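Local atomic coordinates of CRISPR-associated protein, Cse1 family (Acidimicrobium ferrooxidans, PDB entry 4H3T), a protein that probably serves as the large subunit of the type I-E CRISPR Cascade complex, which uses CRISPR RNA to recognise invading DNA. Residues D46-F49 / P50-P54; A55-R58 / L59-L63; L384-L388 / A389-Q393. The protein carries 1 engineered substitution. All coordinates share one frame; numbering follows the deposited sequence.

Interaction 1: D46-F49 / P50-P54; sequences DVDF and PTLEP
P50 CD rests over one face of the F49 ring at the turn into helix 52-68, 3.5 Å from the ring centroid and offset toward the rim, a CH-pi contact. The ring is held there with CG anti to its own N (chi1 -170°), beside the carbonyl carbon and hence next to the proline that follows. T51 meets the ring at its edge, OG1 lying in the ring plane 3.1 Å from CD2 of F49, while that hydroxyl has its hydrogen bond with E166. A type I beta turn from F49 to L52 fixes the backbone; L52 N donates to F49 O at 3.2 Å, reaching it from above the carbonyl plane. Close packing continues at V47, whose CB lies 4.0 Å from CB of L52 and whose CG2 lies 3.9 Å from CB of E53. Replacing F49 by an alanine would probably leave P50 CD and T51 OG1 without the ring face and ring edge they meet and open a gap beside the turn. The buried carboxylate of E53 is held from two sides: a water accepts from V47 N at 3.0 Å and donates to E53 OE1 at 2.9 Å, and OE2 forms a salt bridge with R383. The solvent side is looser: D48 is exposed and, within the two segments, meets L52 CD1 alone through its carboxylate. Around the turn, helix 157-170 packs against D48 (through R162), T51 and L52, strand 375-387 against P50 and T51, and strand 359-370 against E53 and P54.

Interaction 2: A55-R58 / L59-L63; sequences ALLR and LVLAL
L57 O takes the N-H of L61 at 2.9 Å, with the donor in the carbonyl plane, in one of four successive i to i+4 bonds that make this part of helix 52-68 a regular alpha-helix. V60 N reaches L56 O at 3.0 Å and A62 N reaches R58 O at 3.0 Å, both nearly straight at the hydrogen (165° and 166°); L59 N to A55 O is slightly longer at 3.1 Å. All three donors stand tilted from the planes of the carbonyls that receive them. The polar end of R58 leaves the helix for other partners: NH1 forms a salt bridge with D298 and a hydrogen bond with H300, so this guanidinium, though buried, has its polar mates in the 298-300 region. Its chain bends at chi3 on the way there and packs on F258. Apart from R58, the side chains of the two segments are apolar, and they are buried. L57, V60 and L61 pack on L214 of helix 210-217, V60 and L63 meet F36 of helix 32-37, and F45 of strand 42-45 touches L56, L57 and V60. L59 meets W17 and W237, so this part of the helix has neighbours on several sides. Between the two segments, side-chain packing rests on one leucine pair a turn apart: with L61 CG anti to its carbonyl carbon (chi1 -74°), CD1 of L61 comes back to within 3.9 Å of L57 CG.

Interaction 3: L384-L388 / A389-Q393; sequences LDTPL and AVLNQ
At P387 a strand gives way to a short helical turn that V390 N closes: the chain is still extended at P387 (psi 142°) and turns helical at L388 (psi -27°). V390 N donates to P387 O at 3.0 Å, arriving from well above the carbonyl plane rather than on a lone pair. L388 O then draws two donors, L391 N at 3.0 Å and N392 N at 3.3 Å, both weak because the N-H groups point off line. N392 N also donates to A389 O, so the last turn is held by shared and bent bonds, as suits a short and weakly bonded helix. Ahead of the turn, T386 OG1 donates to L384 O at 3.1 Å, again from above the carbonyl plane, which ties down its hydroxyl and leaves the methyl facing the helix. That methyl, CG2, lies 4.3 Å from V390 CG1 and somewhat farther from L391 CD2. The pyrrolidine ring of P387 crosses V390 at an angle, CG to CG2 at 4.0 Å; V390 CG2 is brought there by standing anti to its own carbonyl carbon, while CB of P387 meets CB of A389 at 4.2 Å. Beyond the segments, L334 of helix 330-334 packs on V390 and L391, R342 hydrogen-bonds to L391 O, and the side chain of N392 accepts from D395 N. T386 and L388 are backbone-bonded to V360 and A358, and L471 of helix 445-473 packs on L384 and P387. This is a strand-to-helix junction, where an outer strand of a three-stranded antiparallel sheet runs into a single helical turn before the mainly helical C-terminal part of the protein, consistent with the helical bundle known from Cse1 relatives.

How the interactions relate
Interactions 1 and 2 follow directly along the chain and share helix 52-68: residues 46-54 bring the chain into it, and residues 55-63 carry it on into the core. Their centres lie 12 Å apart, and they touch where V47 CG1 packs on L56 CD1 at 3.9 Å. Interaction 3 comes more than 300 residues later, its centre 24 Å from each of the others, with no direct touch; its nearest atoms are about 11 Å from interaction 1. The antiparallel sheet connects interaction 3 to interaction 1, and through helix 52-68 to interaction 2: strand 375-387 packs on P50 and T51 near its middle and ends in interaction 3. Thus one sheet links the early core helix with the route into the C-terminal helices.

Interaction 1: D46-F49 / P50-P54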
loop_
_atom_site.group_PDB
_atom_site.type_symbol
_atom_site.label_atom_id
_atom_site.label_comp_id
_atom_site.label_asym_id
_atom_site.label_seq_id
_atom_site.Cartn_x
_atom_site.Cartn_y
_atom_site.Cartn_z
ATOM N N ASP A 46 6.882 -13.210 1.719
ATOM C CA ASP A 46 6.506 -13.577 3.068
ATOM C C ASP A 46 7.265 -12.659 4.014
ATOM O O ASP A 46 8.101 -13.099 4.781
ATOM C CB ASP A 46 6.847 -15.049 3.255
ATOM C CG ASP A 46 6.534 -15.559 4.645
ATOM O OD1 ASP A 46 5.592 -15.057 5.247
ATOM O OD2 ASP A 46 7.226 -16.473 5.109
ATOM N N VAL A 47 7.005 -11.349 3.925
ATOM C CA VAL A 47 7.833 -10.395 4.665
ATOM C C VAL A 47 7.302 -10.165 6.081
ATOM O O VAL A 47 6.144 -10.311 6.348
ATOM C CB VAL A 47 8.054 -9.064 3.911
ATOM C CG1 VAL A 47 8.741 -9.300 2.564
ATOM C CG2 VAL A 47 6.775 -8.305 3.734
ATOM N N ASP A 48 8.171 -9.615 6.887
ATOM C CA ASP A 48 8.108 -9.381 8.313
ATOM C C ASP A 48 7.531 -7.956 8.687
ATOM O O ASP A 48 7.188 -7.698 9.834
ATOM C CB ASP A 48 9.612 -9.522 8.845
ATOM C CG ASP A 48 10.823 -9.132 7.882
ATOM O OD1 ASP A 48 11.631 -8.217 8.282
ATOM O OD2 ASP A 48 10.941 -9.744 6.646
ATOM N N PHE A 49 7.482 -7.037 7.730
ATOM C CA PHE A 49 7.057 -5.664 7.996
ATOM C C PHE A 49 6.415 -5.129 6.739
ATOM O O PHE A 49 6.914 -5.408 5.667
ATOM C CB PHE A 49 8.289 -4.852 8.473
ATOM C CG PHE A 49 7.875 -3.500 9.006
ATOM C CD1 PHE A 49 7.372 -3.372 10.298
ATOM C CD2 PHE A 49 7.797 -2.399 8.160
ATOM C CE1 PHE A 49 6.934 -2.141 10.771
ATOM C CE2 PHE A 49 7.298 -1.192 8.608
ATOM C CZ PHE A 49 6.894 -1.053 9.921
ATOM N N PRO A 50 5.287 -4.409 6.851
ATOM C CA PRO A 50 4.488 -4.085 5.659
ATOM C C PRO A 50 5.129 -3.260 4.570
ATOM O O PRO A 50 4.852 -3.508 3.433
ATOM C CB PRO A 50 3.294 -3.326 6.219
ATOM C CG PRO A 50 3.250 -3.661 7.655
ATOM C CD PRO A 50 4.587 -4.030 8.098
ATOM N N THR A 51 6.036 -2.380 4.896
ATOM C CA THR A 51 6.652 -1.522 3.893
ATOM C C THR A 51 7.618 -2.307 3.019
ATOM O O THR A 51 7.955 -1.901 1.922
ATOM C CB THR A 51 7.370 -0.359 4.537
ATOM O OG1 THR A 51 8.284 -0.846 5.467
ATOM C CG2 THR A 51 6.455 0.573 5.212
ATOM N N LEU A 52 8.077 -3.428 3.501
ATOM C CA LEU A 52 9.001 -4.204 2.698
ATOM C C LEU A 52 8.356 -4.763 1.389
ATOM O O LEU A 52 9.055 -4.978 0.401
ATOM C CB LEU A 52 9.553 -5.368 3.520
ATOM C CG LEU A 52 10.497 -5.006 4.713
ATOM C CD1 LEU A 52 10.860 -6.292 5.525
ATOM C CD2 LEU A 52 11.787 -4.465 4.199
ATOM N N GLU A 53 7.098 -5.147 1.430
ATOM C CA GLU A 53 6.513 -5.832 0.282
ATOM C C GLU A 53 6.396 -4.927 -0.946
ATOM O O GLU A 53 6.913 -5.329 -1.970
ATOM C CB GLU A 53 5.198 -6.509 0.658
ATOM C CG GLU A 53 4.716 -7.383 -0.483
ATOM C CD GLU A 53 3.588 -8.312 -0.104
ATOM O OE1 GLU A 53 3.326 -8.434 1.108
ATOM O OE2 GLU A 53 2.981 -8.941 -1.004
ATOM N N PRO A 54 5.854 -3.706 -0.882
ATOM C CA PRO A 54 5.834 -2.839 -2.095
ATOM C C PRO A 54 7.251 -2.529 -2.593
ATOM O O PRO A 54 7.541 -2.480 -3.785
ATOM C CB PRO A 54 5.139 -1.553 -1.592
ATOM C CG PRO A 54 4.423 -1.942 -0.389
ATOM C CD PRO A 54 5.111 -3.088 0.241
HETATM O O HOH W 1 4.349 -10.698 2.625
#

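Interaction 2: A55-R58 / L59-L63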
loop_
_atom_site.group_PDB
_atom_site.type_symbol
_atom_site.label_atom_id
_atom_site.label_comp_id
_atom_site.label_asym_id
_atom_site.label_seq_id
_atom_site.Cartn_x
_atom_site.Cartn_y
_atom_site.Cartn_z
ATOM N N ALA A 55 8.176 -2.341 -1.665
ATOM C CA ALA A 55 9.561 -1.988 -2.021
ATOM C C ALA A 55 10.261 -3.124 -2.739
ATOM O O ALA A 55 10.850 -2.902 -3.820
ATOM C CB ALA A 55 10.333 -1.568 -0.756
ATOM N N LEU A 56 10.110 -4.336 -2.224
ATOM C CA LEU A 56 10.743 -5.518 -2.829
ATOM C C LEU A 56 10.006 -5.922 -4.122
ATOM O O LEU A 56 10.651 -6.301 -5.075
ATOM C CB LEU A 56 10.768 -6.685 -1.858
ATOM C CG LEU A 56 11.727 -6.531 -0.607
ATOM C CD1 LEU A 56 11.535 -7.703 0.325
ATOM C CD2 LEU A 56 13.162 -6.306 -1.072
ATOM N N LEU A 57 8.695 -5.737 -4.187
ATOM C CA LEU A 57 7.924 -6.059 -5.408
ATOM C C LEU A 57 8.367 -5.159 -6.540
ATOM O O LEU A 57 8.645 -5.651 -7.622
ATOM C CB LEU A 57 6.425 -5.944 -5.190
ATOM C CG LEU A 57 5.516 -6.113 -6.456
ATOM C CD1 LEU A 57 5.675 -7.487 -7.068
ATOM C CD2 LEU A 57 4.100 -5.868 -6.125
ATOM N N ARG A 58 8.471 -3.839 -6.288
ATOM C CA ARG A 58 8.915 -2.895 -7.310
ATOM C C ARG A 58 10.348 -3.139 -7.742
ATOM O O ARG A 58 10.630 -3.071 -8.920
ATOM C CB ARG A 58 8.699 -1.467 -6.866
ATOM C CG ARG A 58 7.227 -1.176 -6.860
ATOM C CD ARG A 58 6.819 -0.000 -6.080
ATOM N NE ARG A 58 7.305 1.271 -6.608
ATOM C CZ ARG A 58 6.601 2.177 -7.271
ATOM N NH1 ARG A 58 5.371 1.899 -7.692
ATOM N NH2 ARG A 58 7.133 3.355 -7.558
ATOM N N LEU A 59 11.223 -3.537 -6.836
ATOM C CA LEU A 59 12.591 -3.899 -7.218
ATOM C C LEU A 59 12.594 -5.058 -8.207
ATOM O O LEU A 59 13.317 -5.074 -9.210
ATOM C CB LEU A 59 13.399 -4.300 -5.962
ATOM C CG LEU A 59 14.769 -5.017 -6.253
ATOM C CD1 LEU A 59 15.682 -4.057 -6.839
ATOM C CD2 LEU A 59 15.415 -5.530 -4.949
ATOM N N VAL A 60 11.854 -6.090 -7.858
ATOM C CA VAL A 60 11.749 -7.308 -8.663
ATOM C C VAL A 60 11.056 -7.014 -10.020
ATOM O O VAL A 60 11.493 -7.548 -11.044
ATOM C CB VAL A 60 11.090 -8.489 -7.879
ATOM C CG1 VAL A 60 10.873 -9.699 -8.762
ATOM C CG2 VAL A 60 12.013 -8.900 -6.741
ATOM N N LEU A 61 10.114 -6.117 -10.069
ATOM C CA LEU A 61 9.487 -5.746 -11.364
ATOM C C LEU A 61 10.465 -4.995 -12.281
ATOM O O LEU A 61 10.462 -5.216 -13.470
ATOM C CB LEU A 61 8.281 -4.868 -11.111
ATOM C CG LEU A 61 7.027 -5.577 -10.559
ATOM C CD1 LEU A 61 6.010 -4.535 -10.025
ATOM C CD2 LEU A 61 6.394 -6.504 -11.609
ATOM N N ALA A 62 11.284 -4.064 -11.726
ATOM C CA ALA A 62 12.289 -3.390 -12.533
ATOM C C ALA A 62 13.227 -4.421 -13.137
ATOM O O ALA A 62 13.631 -4.305 -14.298
ATOM C CB ALA A 62 13.067 -2.401 -11.686
ATOM N N LEU A 63 13.615 -5.411 -12.335
ATOM C CA LEU A 63 14.512 -6.497 -12.816
ATOM C C LEU A 63 13.813 -7.342 -13.921
ATOM O O LEU A 63 14.434 -7.657 -14.940
ATOM C CB LEU A 63 14.760 -7.313 -11.574
ATOM C CG LEU A 63 15.967 -8.166 -11.315
ATOM C CD1 LEU A 63 17.220 -7.804 -12.201
ATOM C CD2 LEU A 63 16.265 -8.057 -9.830
#

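Interaction 3: L384-L388 / A389-Q393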
loop_
_atom_site.group_PDB
_atom_site.type_symbol
_atom_site.label_atom_id
_atom_site.label_comp_id
_atom_site.label_asym_id
_atom_site.label_seq_id
_atom_site.Cartn_x
_atom_site.Cartn_y
_atom_site.Cartn_z
ATOM N N LEU A 384 -7.348 -6.877 -0.293
ATOM C CA LEU A 384 -8.743 -7.014 -0.601
ATOM C C LEU A 384 -8.912 -7.926 -1.809
ATOM O O LEU A 384 -8.486 -7.572 -2.898
ATOM C CB LEU A 384 -9.352 -5.630 -0.853
ATOM C CG LEU A 384 -10.883 -5.611 -1.052
ATOM C CD1 LEU A 384 -11.662 -6.116 0.212
ATOM C CD2 LEU A 384 -11.354 -4.249 -1.474
ATOM N N ASP A 385 -9.607 -9.044 -1.640
ATOM C CA ASP A 385 -9.957 -9.946 -2.755
ATOM C C ASP A 385 -11.052 -9.303 -3.632
ATOM O O ASP A 385 -12.182 -9.028 -3.172
ATOM C CB ASP A 385 -10.383 -11.329 -2.230
ATOM C CG ASP A 385 -9.228 -12.201 -1.691
ATOM O OD1 ASP A 385 -8.089 -12.077 -2.205
ATOM O OD2 ASP A 385 -9.489 -13.083 -0.828
ATOM N N THR A 386 -10.655 -8.907 -4.840
ATOM C CA THR A 386 -11.467 -8.111 -5.722
ATOM C C THR A 386 -11.724 -8.781 -7.112
ATOM O O THR A 386 -10.768 -9.004 -7.891
ATOM C CB THR A 386 -10.813 -6.700 -5.917
ATOM O OG1 THR A 386 -10.542 -6.112 -4.625
ATOM C CG2 THR A 386 -11.748 -5.742 -6.666
ATOM N N PRO A 387 -13.014 -8.943 -7.468
ATOM C CA PRO A 387 -13.350 -9.462 -8.799
ATOM C C PRO A 387 -12.974 -8.508 -9.892
ATOM O O PRO A 387 -13.141 -7.264 -9.742
ATOM C CB PRO A 387 -14.890 -9.571 -8.766
ATOM C CG PRO A 387 -15.247 -9.557 -7.373
ATOM C CD PRO A 387 -14.243 -8.757 -6.660
ATOM N N LEU A 388 -12.488 -9.058 -11.007
ATOM C CA LEU A 388 -12.224 -8.210 -12.158
ATOM C C LEU A 388 -13.533 -7.576 -12.631
ATOM O O LEU A 388 -13.525 -6.460 -13.126
ATOM C CB LEU A 388 -11.557 -8.990 -13.313
ATOM C CG LEU A 388 -10.066 -8.907 -13.312
ATOM C CD1 LEU A 388 -9.514 -9.464 -12.035
ATOM C CD2 LEU A 388 -9.468 -9.592 -14.572
ATOM N N ALA A 389 -14.648 -8.229 -12.374
ATOM C CA ALA A 389 -15.984 -7.649 -12.698
ATOM C C ALA A 389 -16.215 -6.282 -12.029
ATOM O O ALA A 389 -16.828 -5.425 -12.643
ATOM C CB ALA A 389 -17.073 -8.605 -12.260
ATOM N N VAL A 390 -15.679 -6.051 -10.827
ATOM C CA VAL A 390 -15.851 -4.800 -10.081
ATOM C C VAL A 390 -14.960 -3.687 -10.672
ATOM O O VAL A 390 -15.288 -2.493 -10.578
ATOM C CB VAL A 390 -15.614 -5.065 -8.583
ATOM C CG1 VAL A 390 -15.446 -3.778 -7.773
ATOM C CG2 VAL A 390 -16.741 -5.929 -8.018
ATOM N N LEU A 391 -13.869 -4.078 -11.312
ATOM C CA LEU A 391 -12.953 -3.155 -12.016
ATOM C C LEU A 391 -13.526 -2.714 -13.349
ATOM O O LEU A 391 -13.062 -1.716 -13.910
ATOM C CB LEU A 391 -11.575 -3.768 -12.254
ATOM C CG LEU A 391 -10.855 -4.235 -11.065
ATOM C CD1 LEU A 391 -9.465 -4.781 -11.447
ATOM C CD2 LEU A 391 -10.714 -3.093 -10.032
ATOM N N ASN A 392 -14.544 -3.437 -13.861
ATOM C CA ASN A 392 -15.197 -3.145 -15.167
ATOM C C ASN A 392 -15.900 -1.799 -15.197
ATOM O O ASN A 392 -16.889 -1.559 -14.487
ATOM C CB ASN A 392 -16.193 -4.253 -15.488
ATOM C CG ASN A 392 -16.714 -4.295 -16.914
ATOM O OD1 ASN A 392 -16.744 -3.291 -17.644
ATOM N ND2 ASN A 392 -17.296 -5.424 -17.288
ATOM N N GLN A 393 -15.393 -0.910 -16.028
ATOM C CA GLN A 393 -15.957 0.428 -16.216
ATOM C C GLN A 393 -16.946 0.506 -17.410
ATOM O O GLN A 393 -17.788 1.418 -17.444
ATOM C CB GLN A 393 -14.824 1.438 -16.396
ATOM C CG GLN A 393 -14.091 1.610 -15.066
ATOM C CD GLN A 393 -13.090 2.687 -15.164
ATOM O OE1 GLN A 393 -13.369 3.843 -14.909
ATOM N NE2 GLN A 393 -12.003 2.378 -15.744
#